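Local coordinates for bifunctional purine biosynthetic protein ADE5,7 (Cryptococcus neoformans var. grubii serotype A, PDB 7LVO), which catalyses, through this N-terminal half, the ATP-dependent ligation of phosphoribosylamine to glycine, the second step of de novo purine biosynthesis, the whole enzyme also catalysing the fifth, at residues A57-N71 with G78-A90. Numbering follows the deposited sequence.
Sequences AQSSRVARIVVCPGN and GGKVSNLALPWGA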
ATOM      1  N   ALA A  57      13.322   6.616 -11.954  1.00 26.53           N
ATOM      2  CA  ALA A  57      14.528   6.550 -12.772  1.00 32.07           C
ATOM      3  C   ALA A  57      14.349   7.208 -14.137  1.00 24.56           C
ATOM      4  O   ALA A  57      15.344   7.501 -14.807  1.00 28.56           O
ATOM      5  CB  ALA A  57      14.957   5.095 -12.955  1.00 31.52           C
ATOM      6  N   GLN A  58      13.114   7.450 -14.560  1.00 28.99           N
ATOM      7  CA  GLN A  58      12.855   8.131 -15.819  1.00 32.33           C
ATOM      8  C   GLN A  58      12.881   9.650 -15.694  1.00 39.94           C
ATOM      9  O   GLN A  58      12.871  10.339 -16.721  1.00 32.24           O
ATOM     10  CB  GLN A  58      11.497   7.701 -16.378  1.00 32.82           C
ATOM     11  CG  GLN A  58      11.421   6.231 -16.758  1.00 39.60           C
ATOM     12  CD  GLN A  58      10.042   5.831 -17.238  1.00 31.53           C
ATOM     13  OE1 GLN A  58       9.030   6.234 -16.658  1.00 36.51           O
ATOM     14  NE2 GLN A  58       9.991   5.056 -18.307  1.00 31.47           N
ATOM     15  N   SER A  59      12.910  10.181 -14.474  1.00 26.56           N
ATOM     16  CA  SER A  59      12.947  11.627 -14.283  1.00 26.56           C
ATOM     17  C   SER A  59      14.318  12.173 -14.659  1.00 30.51           C
ATOM     18  O   SER A  59      15.345  11.678 -14.194  1.00 26.86           O
ATOM     19  CB  SER A  59      12.629  11.979 -12.835  1.00 33.90           C
ATOM     20  OG  SER A  59      13.080  13.293 -12.504  1.00 30.48           O
ATOM     21  N   SER A  60      14.332  13.216 -15.490  1.00 30.70           N
ATOM     22  CA  SER A  60      15.579  13.903 -15.806  1.00 32.36           C
ATOM     23  C   SER A  60      16.117  14.702 -14.628  1.00 25.07           C
ATOM     24  O   SER A  60      17.242  15.206 -14.706  1.00 34.56           O
ATOM     25  CB  SER A  60      15.386  14.825 -17.016  1.00 34.45           C
ATOM     26  OG  SER A  60      14.431  15.830 -16.744  1.00 33.12           O
ATOM     27  N   ARG A  61      15.345  14.841 -13.554  1.00 32.60           N
ATOM     28  CA  ARG A  61      15.796  15.527 -12.350  1.00 37.56           C
ATOM     29  C   ARG A  61      16.378  14.576 -11.314  1.00 34.81           C
ATOM     30  O   ARG A  61      16.739  15.016 -10.219  1.00 37.76           O
ATOM     31  CB  ARG A  61      14.638  16.313 -11.730  1.00 44.74           C
ATOM     32  CG  ARG A  61      14.194  17.519 -12.553  1.00 44.81           C
ATOM     33  CD  ARG A  61      13.022  18.234 -11.904  1.00 39.44           C
ATOM     34  NE  ARG A  61      13.207  18.399 -10.467  1.00 48.40           N
ATOM     35  CZ  ARG A  61      14.056  19.253  -9.913  1.00 58.34           C
ATOM     36  NH1 ARG A  61      14.834  20.028 -10.651  1.00 52.07           N
ATOM     37  NH2 ARG A  61      14.130  19.330  -8.587  1.00 56.46           N
ATOM     38  N   VAL A  62      16.475  13.286 -11.630  1.00 33.94           N
ATOM     39  CA  VAL A  62      16.970  12.275 -10.706  1.00 31.54           C
ATOM     40  C   VAL A  62      18.242  11.676 -11.286  1.00 26.24           C
ATOM     41  O   VAL A  62      18.256  11.233 -12.440  1.00 26.96           O
ATOM     42  CB  VAL A  62      15.914  11.185 -10.448  1.00 29.76           C
ATOM     43  CG1 VAL A  62      16.512  10.044  -9.632  1.00 29.40           C
ATOM     44  CG2 VAL A  62      14.706  11.780  -9.749  1.00 26.24           C
ATOM     45  N   ALA A  63      19.310  11.657 -10.479  1.00 30.34           N
ATOM     46  CA  ALA A  63      20.573  11.056 -10.876  1.00 33.87           C
ATOM     47  C   ALA A  63      20.914   9.782 -10.116  1.00 35.50           C
ATOM     48  O   ALA A  63      21.765   9.017 -10.581  1.00 29.75           O
ATOM     49  CB  ALA A  63      21.720  12.059 -10.687  1.00 37.34           C
ATOM     50  N   ARG A  64      20.275   9.532  -8.975  1.00 38.75           N
ATOM     51  CA  ARG A  64      20.630   8.395  -8.135  1.00 36.87           C
ATOM     52  C   ARG A  64      19.386   7.886  -7.427  1.00 32.68           C
ATOM     53  O   ARG A  64      18.649   8.670  -6.817  1.00 26.46           O
ATOM     54  CB  ARG A  64      21.702   8.795  -7.112  1.00 32.74           C
ATOM     55  CG  ARG A  64      22.211   7.663  -6.244  1.00 43.04           C
ATOM     56  CD  ARG A  64      23.195   8.190  -5.201  1.00 46.07           C
ATOM     57  NE  ARG A  64      23.800   7.121  -4.413  1.00 52.25           N
ATOM     58  CZ  ARG A  64      24.557   7.320  -3.341  1.00 50.35           C
ATOM     59  NH1 ARG A  64      24.805   8.537  -2.891  1.00 42.67           N
ATOM     60  NH2 ARG A  64      25.072   6.271  -2.705  1.00 50.17           N
ATOM     61  N   ILE A  65      19.154   6.578  -7.521  1.00 28.75           N
ATOM     62  CA  ILE A  65      18.063   5.903  -6.825  1.00 28.95           C
ATOM     63  C   ILE A  65      18.675   4.786  -5.991  1.00 24.72           C
ATOM     64  O   ILE A  65      19.391   3.932  -6.525  1.00 29.15           O
ATOM     65  CB  ILE A  65      17.024   5.338  -7.805  1.00 25.30           C
ATOM     66  CG1 ILE A  65      16.219   6.456  -8.460  1.00 30.90           C
ATOM     67  CG2 ILE A  65      16.095   4.365  -7.094  1.00 30.13           C
ATOM     68  CD1 ILE A  65      15.133   7.027  -7.579  1.00 38.97           C
ATOM     69  N   VAL A  66      18.408   4.801  -4.690  1.00 25.24           N
ATOM     70  CA  VAL A  66      18.929   3.804  -3.765  1.00 27.81           C
ATOM     71  C   VAL A  66      17.743   3.056  -3.171  1.00 29.19           C
ATOM     72  O   VAL A  66      16.835   3.672  -2.601  1.00 20.96           O
ATOM     73  CB  VAL A  66      19.787   4.438  -2.662  1.00 26.94           C
ATOM     74  CG1 VAL A  66      20.247   3.381  -1.683  1.00 28.37           C
ATOM     75  CG2 VAL A  66      20.971   5.171  -3.265  1.00 37.16           C
ATOM     76  N   VAL A  67      17.756   1.733  -3.301  1.00 24.66           N
ATOM     77  CA  VAL A  67      16.689   0.875  -2.800  1.00 19.99           C
ATOM     78  C   VAL A  67      17.268   0.077  -1.645  1.00 23.66           C
ATOM     79  O   VAL A  67      18.130  -0.789  -1.848  1.00 25.04           O
ATOM     80  CB  VAL A  67      16.128  -0.047  -3.892  1.00 19.10           C
ATOM     81  CG1 VAL A  67      14.759  -0.534  -3.514  1.00 21.72           C
ATOM     82  CG2 VAL A  67      16.116   0.668  -5.240  1.00 20.93           C
ATOM     83  N   CYS A  68      16.793   0.360  -0.435  1.00 20.44           N
ATOM     84  CA  CYS A  68      17.297  -0.280   0.774  1.00 25.38           C
ATOM     85  C   CYS A  68      16.213  -1.147   1.395  1.00 21.75           C
ATOM     86  O   CYS A  68      15.237  -0.610   1.934  1.00 22.98           O
ATOM     87  CB  CYS A  68      17.767   0.779   1.776  1.00 32.92           C
ATOM     88  SG  CYS A  68      18.417   0.093   3.318  1.00 27.47           S
ATOM     89  N   PRO A  69      16.327  -2.485   1.358  1.00 22.90           N
ATOM     90  CA  PRO A  69      17.414  -3.260   0.748  1.00 20.78           C
ATOM     91  C   PRO A  69      17.210  -3.532  -0.741  1.00 25.64           C
ATOM     92  O   PRO A  69      18.137  -3.972  -1.414  1.00 23.48           O
ATOM     93  CB  PRO A  69      17.391  -4.574   1.547  1.00 28.78           C
ATOM     94  CG  PRO A  69      15.941  -4.744   1.912  1.00 24.50           C
ATOM     95  CD  PRO A  69      15.359  -3.347   2.067  1.00 25.59           C
ATOM     96  N   GLY A  70      16.005  -3.262  -1.249  1.00 17.66           N
ATOM     97  CA  GLY A  70      15.716  -3.607  -2.622  1.00 22.75           C
ATOM     98  C   GLY A  70      15.587  -5.118  -2.797  1.00 22.46           C
ATOM     99  O   GLY A  70      15.567  -5.897  -1.836  1.00 24.35           O
ATOM    100  N   ASN A  71      15.490  -5.521  -4.057  1.00 18.54           N
ATOM    101  CA  ASN A  71      15.282  -6.931  -4.388  1.00 29.71           C
ATOM    102  C   ASN A  71      15.999  -7.240  -5.699  1.00 24.82           C
ATOM    103  O   ASN A  71      16.733  -6.409  -6.237  1.00 26.41           O
ATOM    104  CB  ASN A  71      13.780  -7.250  -4.455  1.00 21.74           C
ATOM    105  CG  ASN A  71      13.047  -6.411  -5.485  1.00 20.45           C
ATOM    106  OD1 ASN A  71      13.600  -6.039  -6.516  1.00 23.56           O
ATOM    107  ND2 ASN A  71      11.782  -6.117  -5.205  1.00 20.22           N
ATOM    108  N   GLY A  78      20.176  -1.507 -12.859  1.00 30.80           N
ATOM    109  CA  GLY A  78      21.392  -0.793 -13.181  1.00 32.94           C
ATOM    110  C   GLY A  78      21.137   0.699 -13.331  1.00 34.32           C
ATOM    111  O   GLY A  78      20.132   1.245 -12.863  1.00 26.27           O
ATOM    112  N   GLY A  79      22.077   1.357 -14.002  1.00 32.33           N
ATOM    113  CA  GLY A  79      21.945   2.781 -14.243  1.00 23.50           C
ATOM    114  C   GLY A  79      21.895   3.559 -12.940  1.00 31.97           C
ATOM    115  O   GLY A  79      22.785   3.450 -12.084  1.00 33.05           O
ATOM    116  N   LYS A  80      20.835   4.359 -12.779  1.00 30.06           N
ATOM    117  CA  LYS A  80      20.691   5.175 -11.588  1.00 21.15           C
ATOM    118  C   LYS A  80      20.316   4.365 -10.353  1.00 20.71           C
ATOM    119  O   LYS A  80      20.552   4.829  -9.232  1.00 26.65           O
ATOM    120  CB  LYS A  80      19.617   6.249 -11.814  1.00 30.62           C
ATOM    121  CG  LYS A  80      19.806   7.079 -13.074  1.00 29.18           C
ATOM    122  CD  LYS A  80      18.625   8.014 -13.292  1.00 30.55           C
ATOM    123  CE  LYS A  80      18.783   8.842 -14.558  1.00 28.25           C
ATOM    124  NZ  LYS A  80      17.564   9.644 -14.858  1.00 30.96           N
ATOM    125  N   VAL A  81      19.753   3.183 -10.525  1.00 20.21           N
ATOM    126  CA  VAL A  81      19.233   2.389  -9.422  1.00 19.73           C
ATOM    127  C   VAL A  81      20.319   1.478  -8.875  1.00 27.29           C
ATOM    128  O   VAL A  81      21.089   0.875  -9.630  1.00 35.26           O
ATOM    129  CB  VAL A  81      18.012   1.567  -9.877  1.00 19.77           C
ATOM    130  CG1 VAL A  81      17.527   0.674  -8.751  1.00 27.32           C
ATOM    131  CG2 VAL A  81      16.900   2.488 -10.361  1.00 26.51           C
ATOM    132  N   SER A  82      20.367   1.364  -7.551  1.00 26.14           N
ATOM    133  CA  SER A  82      21.297   0.458  -6.892  1.00 31.51           C
ATOM    134  C   SER A  82      20.678   0.000  -5.579  1.00 27.67           C
ATOM    135  O   SER A  82      19.921   0.737  -4.943  1.00 20.85           O
ATOM    136  CB  SER A  82      22.650   1.125  -6.630  1.00 37.32           C
ATOM    137  OG  SER A  82      22.521   2.162  -5.676  1.00 38.06           O
ATOM    138  N   ASN A  83      21.020  -1.216  -5.173  1.00 23.64           N
ATOM    139  CA  ASN A  83      20.555  -1.764  -3.907  1.00 23.09           C
ATOM    140  C   ASN A  83      21.562  -1.470  -2.799  1.00 32.04           C
ATOM    141  O   ASN A  83      22.773  -1.450  -3.021  1.00 38.12           O
ATOM    142  CB  ASN A  83      20.331  -3.271  -4.023  1.00 24.80           C
ATOM    143  CG  ASN A  83      19.001  -3.614  -4.675  1.00 25.46           C
ATOM    144  OD1 ASN A  83      18.316  -2.749  -5.211  1.00 21.07           O
ATOM    145  ND2 ASN A  83      18.638  -4.892  -4.631  1.00 30.35           N
ATOM    146  N   LEU A  84      21.042  -1.241  -1.597  1.00 27.71           N
ATOM    147  CA  LEU A  84      21.854  -0.953  -0.416  1.00 29.26           C
ATOM    148  C   LEU A  84      21.531  -1.998   0.644  1.00 26.81           C
ATOM    149  O   LEU A  84      20.490  -1.922   1.303  1.00 24.00           O
ATOM    150  CB  LEU A  84      21.588   0.457   0.096  1.00 29.69           C
ATOM    151  CG  LEU A  84      22.316   0.871   1.374  1.00 42.04           C
ATOM    152  CD1 LEU A  84      23.820   0.886   1.157  1.00 42.96           C
ATOM    153  CD2 LEU A  84      21.816   2.240   1.845  1.00 30.52           C
ATOM    154  N   ALA A  85      22.423  -2.976   0.807  1.00 31.43           N
ATOM    155  CA  ALA A  85      22.235  -4.046   1.789  1.00 26.43           C
ATOM    156  C   ALA A  85      22.723  -3.544   3.142  1.00 29.12           C
ATOM    157  O   ALA A  85      23.836  -3.828   3.592  1.00 35.13           O
ATOM    158  CB  ALA A  85      22.963  -5.315   1.358  1.00 28.61           C
ATOM    159  N   LEU A  86      21.866  -2.770   3.803  1.00 32.69           N
ATOM    160  CA  LEU A  86      22.178  -2.161   5.085  1.00 29.05           C
ATOM    161  C   LEU A  86      20.941  -2.190   5.969  1.00 34.49           C
ATOM    162  O   LEU A  86      19.824  -1.965   5.480  1.00 36.01           O
ATOM    163  CB  LEU A  86      22.654  -0.713   4.909  1.00 31.49           C
ATOM    164  CG  LEU A  86      23.141  -0.013   6.174  1.00 39.75           C
ATOM    165  CD1 LEU A  86      24.472  -0.591   6.628  1.00 44.68           C
ATOM    166  CD2 LEU A  86      23.248   1.492   5.949  1.00 44.49           C
ATOM    167  N   PRO A  87      21.099  -2.468   7.260  1.00 32.84           N
ATOM    168  CA  PRO A  87      19.939  -2.411   8.158  1.00 35.19           C
ATOM    169  C   PRO A  87      19.474  -0.979   8.368  1.00 40.28           C
ATOM    170  O   PRO A  87      20.245  -0.023   8.245  1.00 37.39           O
ATOM    171  CB  PRO A  87      20.459  -3.022   9.467  1.00 39.67           C
ATOM    172  CG  PRO A  87      21.718  -3.746   9.102  1.00 38.17           C
ATOM    173  CD  PRO A  87      22.304  -2.979   7.945  1.00 36.05           C
ATOM    174  N   TRP A  88      18.188  -0.843   8.692  1.00 38.78           N
ATOM    175  CA  TRP A  88      17.626   0.475   8.953  1.00 41.00           C
ATOM    176  C   TRP A  88      17.978   0.985  10.344  1.00 39.25           C
ATOM    177  O   TRP A  88      18.013   2.204  10.568  1.00 40.06           O
ATOM    178  CB  TRP A  88      16.103   0.438   8.811  1.00 38.00           C
ATOM    179  CG  TRP A  88      15.615   0.139   7.436  1.00 30.28           C
ATOM    180  CD1 TRP A  88      16.347   0.132   6.290  1.00 27.04           C
ATOM    181  CD2 TRP A  88      14.279  -0.201   7.061  1.00 25.54           C
ATOM    182  NE1 TRP A  88      15.551  -0.194   5.220  1.00 29.25           N
ATOM    183  CE2 TRP A  88      14.275  -0.401   5.668  1.00 23.77           C
ATOM    184  CE3 TRP A  88      13.081  -0.353   7.770  1.00 27.18           C
ATOM    185  CZ2 TRP A  88      13.124  -0.741   4.967  1.00 24.08           C
ATOM    186  CZ3 TRP A  88      11.938  -0.692   7.069  1.00 27.19           C
ATOM    187  CH2 TRP A  88      11.968  -0.878   5.683  1.00 27.68           C
ATOM    188  N   GLY A  89      18.229   0.084  11.281  1.00 37.05           N
ATOM    189  CA  GLY A  89      18.355   0.477  12.678  1.00 36.56           C
ATOM    190  C   GLY A  89      17.012   0.491  13.380  1.00 35.59           C
ATOM    191  O   GLY A  89      15.969   0.763  12.790  1.00 39.94           O
ATOM    192  N   ALA A  90      17.040   0.179  14.668  1.00 31.08           N
ATOM    193  CA  ALA A  90      15.805   0.084  15.432  1.00 39.30           C
ATOM    194  C   ALA A  90      15.189   1.470  15.618  1.00 43.43           C
ATOM    195  O   ALA A  90      15.907   2.475  15.699  1.00 33.42           O
ATOM    196  CB  ALA A  90      16.066  -0.556  16.792  1.00 45.81           C
TER
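The Trp88 indole turns an edge to Cys68: NE1 gives a weak hydrogen bond to the Cys68 carbonyl O (3.3 Å), which lies near the ring plane, and Cys68 SG sits at the edge of the five-membered ring, 4.4 Å from its centroid. A chi1 of -180°, which sets SG opposite the backbone N, brings the small, polarisable thiol to this edge and also close to Leu86 O. Pro69, after a cis peptide bond, approaches the indole obliquely through CD. A second flat group, the Asn83 amide, donates from ND2 to Asn71 O (2.9 Å); this acceptor is near the amide plane, while OD1 is taken by Thr74 of helix 72-77. Asparagine suits the place because it donates and accepts at once, and Gly70 beside it has positive phi (71°), a conformation that favours glycine. Strand 62-67, helix 72-77 and strand 81-83 form a beta-alpha-beta unit of the N domain, with 81-83 at the edge of its parallel sheet. Backbone hydrogen bonds, among them Ile65 N to Lys80 O and Val67 N to Ser82 O, pair the two strands in parallel. Beta-branched Ile65, Val67 and Val81 share one face, Val81 CG2 meeting Ile65 CB at 3.8 Å; on the other, Val66 CG1 packs on Leu84 CB at 3.7 Å, beside Trp100. Lys80, extended beyond CG, hydrogen-bonds through NZ to the backbone carbonyls Val62 O (3.0 Å) and Ala57 O (3.1 Å), a reach that suits the long lysine chain.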